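Local coordinates for protein L-amino acid deaminase (Proteus vulgaris, PDB 5I39) that binds flavin-adenine dinucleotide and probably uses it to deaminate L-amino acids oxidatively, as a membrane-bound member of the FAD-dependent oxidoreductases, at residues Leu95-Lys100 and Ser147-Lys152; His101-Met106 and Thr378-Ser383. One frame throughout, in Å; residues are numbered along the deposited sequence.

Interaction 1 (Leu95-Lys100 and Ser147-Lys152); sequences LHHLGK and SDIPFK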
# COMPACT_ATOMS: atom_id res chain seq x y z
N LEU A 95 2.48 7.95 10.12
CA LEU A 95 2.09 6.66 9.57
C LEU A 95 3.00 6.27 8.39
O LEU A 95 3.43 5.12 8.28
CB LEU A 95 0.62 6.73 9.15
CG LEU A 95 -0.07 5.42 8.79
CD1 LEU A 95 -0.26 4.53 10.01
CD2 LEU A 95 -1.42 5.73 8.18
N HIS A 96 3.30 7.24 7.54
CA HIS A 96 4.19 7.02 6.40
C HIS A 96 5.68 6.99 6.76
O HIS A 96 6.43 6.17 6.23
CB HIS A 96 3.93 8.07 5.33
CG HIS A 96 2.63 7.87 4.63
ND1 HIS A 96 2.51 7.92 3.26
CD2 HIS A 96 1.40 7.56 5.11
CE1 HIS A 96 1.26 7.68 2.93
NE2 HIS A 96 0.57 7.45 4.02
N HIS A 97 6.08 7.88 7.65
CA HIS A 97 7.48 7.99 8.08
C HIS A 97 7.92 6.71 8.80
O HIS A 97 8.97 6.13 8.49
CB HIS A 97 7.59 9.22 8.99
CG HIS A 97 8.97 9.59 9.39
ND1 HIS A 97 9.91 10.06 8.50
CD2 HIS A 97 9.54 9.65 10.62
CE1 HIS A 97 11.02 10.36 9.16
NE2 HIS A 97 10.82 10.12 10.45
N LEU A 98 7.10 6.26 9.74
CA LEU A 98 7.33 4.99 10.43
C LEU A 98 7.10 3.78 9.51
O LEU A 98 7.78 2.77 9.63
CB LEU A 98 6.46 4.87 11.69
CG LEU A 98 6.95 5.57 12.96
CD1 LEU A 98 7.13 7.07 12.77
CD2 LEU A 98 5.99 5.28 14.09
N GLY A 99 6.13 3.88 8.61
CA GLY A 99 5.89 2.82 7.63
C GLY A 99 7.13 2.52 6.81
O GLY A 99 7.53 1.36 6.68
N LYS A 100 7.75 3.56 6.27
CA LYS A 100 9.00 3.41 5.53
C LYS A 100 10.10 2.79 6.40
O LYS A 100 10.83 1.91 5.95
CB LYS A 100 9.50 4.76 5.03
CG LYS A 100 8.70 5.36 3.89
CD LYS A 100 8.91 6.86 3.77
CE LYS A 100 10.38 7.23 3.65
NZ LYS A 100 10.53 8.71 3.63
N SER A 147 9.36 12.28 15.57
CA SER A 147 9.96 10.96 15.62
C SER A 147 11.47 11.12 15.68
O SER A 147 12.00 12.09 15.14
CB SER A 147 9.59 10.17 14.36
OG SER A 147 10.31 8.95 14.27
N ASP A 148 12.13 10.16 16.32
CA ASP A 148 13.60 10.10 16.31
C ASP A 148 14.16 9.47 15.03
O ASP A 148 15.37 9.49 14.81
CB ASP A 148 14.16 9.40 17.57
CG ASP A 148 13.69 7.95 17.73
OD1 ASP A 148 12.94 7.43 16.88
OD2 ASP A 148 14.07 7.32 18.75
N ILE A 149 13.29 8.91 14.18
CA ILE A 149 13.69 8.42 12.87
C ILE A 149 14.06 9.65 12.03
O ILE A 149 13.21 10.53 11.85
CB ILE A 149 12.56 7.63 12.18
CG1 ILE A 149 12.22 6.36 12.97
CG2 ILE A 149 12.93 7.26 10.75
CD1 ILE A 149 10.83 5.84 12.70
N PRO A 150 15.31 9.75 11.52
CA PRO A 150 15.69 10.96 10.79
C PRO A 150 14.86 11.23 9.54
O PRO A 150 14.54 10.30 8.80
CB PRO A 150 17.16 10.69 10.44
CG PRO A 150 17.65 9.82 11.55
CD PRO A 150 16.49 8.91 11.83
N PHE A 151 14.54 12.50 9.32
CA PHE A 151 13.82 12.98 8.15
C PHE A 151 14.85 13.25 7.07
O PHE A 151 15.89 13.86 7.35
CB PHE A 151 13.09 14.26 8.57
CG PHE A 151 12.17 14.86 7.53
CD1 PHE A 151 11.26 14.09 6.81
CD2 PHE A 151 12.15 16.25 7.36
CE1 PHE A 151 10.40 14.69 5.90
CE2 PHE A 151 11.29 16.84 6.45
CZ PHE A 151 10.41 16.06 5.72
N LYS A 152 14.58 12.80 5.84
CA LYS A 152 15.58 12.84 4.76
C LYS A 152 15.07 13.47 3.46
O LYS A 152 15.57 13.17 2.38
CB LYS A 152 16.14 11.43 4.52
CG LYS A 152 16.83 10.86 5.75
CD LYS A 152 17.98 9.92 5.45
CE LYS A 152 18.86 9.70 6.68
NZ LYS A 152 20.11 10.50 6.67

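Interaction 2 (His101-Met106 and Thr378-Ser383); sequences HRWREM and TESPVS. With FAD (flavin-adenine dinucleotide), chain B.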
# COMPACT_ATOMS: atom_id res chain seq x y z
N HIS A 101 10.22 3.27 7.63
CA HIS A 101 11.22 2.76 8.57
C HIS A 101 11.07 1.26 8.79
O HIS A 101 12.05 0.51 8.83
CB HIS A 101 11.09 3.52 9.89
CG HIS A 101 12.12 3.15 10.91
ND1 HIS A 101 11.81 2.43 12.04
CD2 HIS A 101 13.44 3.40 10.97
CE1 HIS A 101 12.90 2.26 12.76
NE2 HIS A 101 13.91 2.83 12.13
N ARG A 102 9.82 0.81 8.92
CA ARG A 102 9.53 -0.61 9.07
C ARG A 102 9.74 -1.39 7.78
O ARG A 102 10.23 -2.52 7.81
CB ARG A 102 8.13 -0.79 9.62
CG ARG A 102 8.08 -0.25 11.03
CD ARG A 102 6.72 -0.29 11.63
NE ARG A 102 6.74 0.28 12.97
CZ ARG A 102 5.78 0.11 13.86
NH1 ARG A 102 4.70 -0.63 13.57
NH2 ARG A 102 5.89 0.68 15.06
N TRP A 103 9.42 -0.80 6.63
CA TRP A 103 9.78 -1.43 5.37
C TRP A 103 11.29 -1.60 5.22
O TRP A 103 11.74 -2.61 4.70
CB TRP A 103 9.19 -0.69 4.17
CG TRP A 103 7.78 -1.12 3.88
CD1 TRP A 103 6.63 -0.43 4.14
CD2 TRP A 103 7.38 -2.37 3.31
NE1 TRP A 103 5.54 -1.17 3.75
CE2 TRP A 103 5.97 -2.37 3.24
CE3 TRP A 103 8.08 -3.49 2.83
CZ2 TRP A 103 5.25 -3.45 2.72
CZ3 TRP A 103 7.36 -4.56 2.31
CH2 TRP A 103 5.96 -4.53 2.26
N ARG A 104 12.07 -0.65 5.73
CA ARG A 104 13.53 -0.80 5.74
C ARG A 104 14.04 -1.98 6.58
O ARG A 104 15.16 -2.42 6.40
CB ARG A 104 14.21 0.50 6.20
CG ARG A 104 14.13 1.62 5.17
CD ARG A 104 15.01 2.79 5.53
NE ARG A 104 14.51 3.61 6.64
CZ ARG A 104 13.70 4.66 6.54
NH1 ARG A 104 13.19 5.03 5.36
NH2 ARG A 104 13.38 5.35 7.63
N GLU A 105 13.21 -2.46 7.51
CA GLU A 105 13.49 -3.66 8.29
C GLU A 105 12.96 -4.95 7.66
O GLU A 105 13.22 -6.03 8.17
CB GLU A 105 12.86 -3.52 9.68
CG GLU A 105 13.36 -2.33 10.49
CD GLU A 105 12.53 -2.03 11.73
OE1 GLU A 105 11.39 -2.50 11.84
OE2 GLU A 105 13.04 -1.29 12.59
N MSE A 106 12.19 -4.86 6.57
CA MSE A 106 11.34 -5.98 6.15
C MSE A 106 12.10 -7.14 5.56
O MSE A 106 11.79 -8.29 5.87
CB MSE A 106 10.25 -5.53 5.19
CG MSE A 106 9.08 -6.51 5.13
SE MSE A 106 8.00 -6.51 6.77
CE MSE A 106 7.17 -4.74 6.50
N THR A 378 2.49 1.34 1.81
CA THR A 378 3.38 2.15 2.64
C THR A 378 3.03 2.09 4.12
O THR A 378 3.90 1.93 4.98
CB THR A 378 3.32 3.62 2.19
OG1 THR A 378 3.73 3.72 0.82
CG2 THR A 378 4.23 4.52 3.03
N GLU A 379 1.74 2.25 4.40
CA GLU A 379 1.25 2.38 5.77
C GLU A 379 1.17 1.07 6.53
O GLU A 379 1.20 1.07 7.76
CB GLU A 379 -0.15 3.01 5.74
CG GLU A 379 -0.17 4.42 5.20
CD GLU A 379 -1.55 4.91 4.80
OE1 GLU A 379 -2.51 4.11 4.80
OE2 GLU A 379 -1.67 6.11 4.48
N SER A 380 1.05 -0.04 5.80
CA SER A 380 0.66 -1.33 6.37
C SER A 380 1.41 -1.78 7.63
O SER A 380 0.77 -2.29 8.54
CB SER A 380 0.67 -2.45 5.31
OG SER A 380 1.94 -2.61 4.72
N PRO A 381 2.75 -1.62 7.71
CA PRO A 381 3.40 -2.10 8.94
C PRO A 381 2.90 -1.38 10.20
O PRO A 381 2.86 -1.98 11.27
CB PRO A 381 4.88 -1.78 8.70
CG PRO A 381 5.01 -1.69 7.21
CD PRO A 381 3.73 -1.04 6.78
N VAL A 382 2.54 -0.12 10.06
CA VAL A 382 2.07 0.68 11.19
C VAL A 382 0.56 0.56 11.37
O VAL A 382 0.09 0.42 12.50
CB VAL A 382 2.51 2.15 11.06
CG1 VAL A 382 2.10 2.93 12.31
CG2 VAL A 382 4.01 2.26 10.87
N SER A 383 -0.21 0.61 10.28
CA SER A 383 -1.66 0.43 10.42
C SER A 383 -2.00 -0.96 10.95
O SER A 383 -2.97 -1.11 11.67
CB SER A 383 -2.42 0.77 9.15
OG SER A 383 -2.09 -0.09 8.10
PA FAD B . -6.78 -5.37 -1.11
O1A FAD B . -7.72 -5.02 -2.27
O2A FAD B . -5.36 -5.68 -1.55
O5B FAD B . -7.27 -6.64 -0.30
C5B FAD B . -8.59 -6.76 0.23
C4B FAD B . -8.96 -8.22 0.08
O4B FAD B . -10.21 -8.45 0.75
C3B FAD B . -9.16 -8.62 -1.39
O3B FAD B . -8.22 -9.63 -1.74
C2B FAD B . -10.62 -9.07 -1.42
O2B FAD B . -10.87 -10.14 -2.35
C1B FAD B . -10.88 -9.46 0.03
N9A FAD B . -12.28 -9.42 0.45
C8A FAD B . -13.13 -8.41 0.31
N7A FAD B . -14.33 -8.68 0.87
C5A FAD B . -14.20 -9.90 1.37
C6A FAD B . -15.08 -10.81 2.10
N6A FAD B . -16.35 -10.46 2.39
N1A FAD B . -14.59 -12.01 2.47
C2A FAD B . -13.33 -12.37 2.21
N3A FAD B . -12.47 -11.60 1.53
C4A FAD B . -12.87 -10.39 1.12
N1 FAD B . -0.00 2.35 -2.06
C2 FAD B . 1.25 2.73 -1.81
O2 FAD B . 1.63 2.73 -0.62
N3 FAD B . 2.09 3.10 -2.81
C4 FAD B . 1.74 3.15 -4.10
O4 FAD B . 2.54 3.47 -4.96
C4X FAD B . 0.36 2.78 -4.47
N5 FAD B . -0.12 2.85 -5.74
C5X FAD B . -1.31 2.32 -6.02
C6 FAD B . -1.74 2.18 -7.35
C7 FAD B . -2.96 1.58 -7.67
C7M FAD B . -3.37 1.39 -9.11
C8 FAD B . -3.83 1.10 -6.59
C8M FAD B . -5.15 0.41 -6.88
C9 FAD B . -3.42 1.26 -5.27
C9A FAD B . -2.20 1.86 -4.94
N10 FAD B . -1.79 2.02 -3.62
C10 FAD B . -0.47 2.36 -3.32
C1' FAD B . -2.65 1.66 -2.51
C2' FAD B . -2.47 0.26 -2.02
O2' FAD B . -2.30 -0.60 -3.14
C3' FAD B . -3.71 -0.09 -1.21
O3' FAD B . -4.00 0.93 -0.22
C4' FAD B . -3.57 -1.41 -0.47
O4' FAD B . -3.14 -2.44 -1.37
C5' FAD B . -4.91 -1.78 0.14
O5' FAD B . -4.73 -3.05 0.77
P FAD B . -6.03 -3.85 1.30
O1P FAD B . -5.53 -5.10 1.96
O2P FAD B . -6.93 -2.90 2.06
O3P FAD B . -6.86 -4.16 -0.06

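Interaction 1 (Leu95-Lys100 and Ser147-Lys152)
His97, on helix 90-103, reaches into the loop that joins helix 128-143 to strand 153-156; the 147-152 segment opens with an ST turn at Ser147, two residues before the carbonyl that His97 uses. The evidence for that turn is the bond from Ile149 N to Ser147 OG, 3.0 Å long with an angle of 157° at the hydrogen.

One polar bond crosses the contact. His97 NE2 donates to Ile149 O over 2.8 Å; the oxygen lies almost in the imidazole plane, whereas the nitrogen stands well above the carbonyl plane. Because CG of His97 is anti to its backbone N (chi1 -172°), the ring extends outward and the loop meets it along its edge. Phe93 meets the same ring from within the helix. The contact thus fastens a surface loop to the helix, with the His97 side chain about 13 Å from FAD.

Around this bond the packing is by van der Waals contact: Ser147 CB lies 3.8 Å from His97 CD2, while Ile149 CB and CG2 lie beside the NE2 corner of the ring. At the next residue, Leu98 is only partly buried, and its side chain meets the end of Ile149 at a slant. The branch point of Leu98 makes the touch: its CG lies 3.9 Å from Ile149 CD1.

Interaction 2 (His101-Met106 and Thr378-Ser383)
Pro381 is the hub of the contact between the end of helix 90-103 with the turn after it and helix 376-392: Arg102, Trp103 and Met106, present as selenomethionine, all touch its ring, and the backbones approach to 6.3 Å between the CA atoms of Arg102 and Pro381. Helix 376-392 is kinked here: Pro381 has no N-H to give, and Val382 N bonds to Glu379 O, three residues back, an oxygen that Ser383 N also uses.

Such close backbones put Arg102 CB 3.5 Å from Pro381 CB. With CG anti to the carbonyl carbon (chi1 -67°) and the chain extended from CG to NE, Arg102 CD passes Pro381 CB and the side chain crosses Val382 at about a right angle. NH1 then donates to Pro381 O at 3.2 Å, a bent bond with 138° at the hydrogen; the oxygen lies near the guanidinium plane, but NH1 stands above the carbonyl plane. Val382 CG2 covers one guanidinium face, and a salt bridge to Glu385 gives NH1 a second, charged partner.

Trp103 presents an indole face to Pro381, whose CG lies 3.7 Å from Trp103 CD1. The indole NE1 is taken by Met377 O, which also receives Ser380 OG, so one carbonyl fixes the rotation of the indole and the serine hydroxyl. Bends at chi2 and chi3 fold Met106 back, placing its CE over the centre of the indole and 3.8 Å from Pro381 CG.

At the segment's start, Thr378 serves the cofactor: its N bonds to FAD O2 at 2.9 Å and its OG1 donates to the same oxygen at 2.7 Å. Helix 376-392 thus lies between the flavin and the end of helix 90-103, with Ser380 and Ser383 packing on Leu48 of helix 47-58, which follows strand 40-43 of the six-stranded sheet.

Helix 90-103 is common to both contacts, whose centres lie about 10 Å apart: interaction 1 uses residues 95-100 and interaction 2 begins directly after them. Along the chain the order is 95-100, 101-106, 147-152, 378-383, so the segments alternate and the helix gathers partners distant in sequence. The two sites also touch directly. His96 NE2 forms a probable hydrogen bond with Glu379 OE2, and Ile149 CD1 packs against His101 CG. Interaction 1 ties the helix to a surface loop leading to strand 153-156 of the ten-stranded sheet, whereas interaction 2 is buried and includes FAD-binding Thr378. Helix 90-103 therefore connects that outer loop with the flavin-binding helix 376-392.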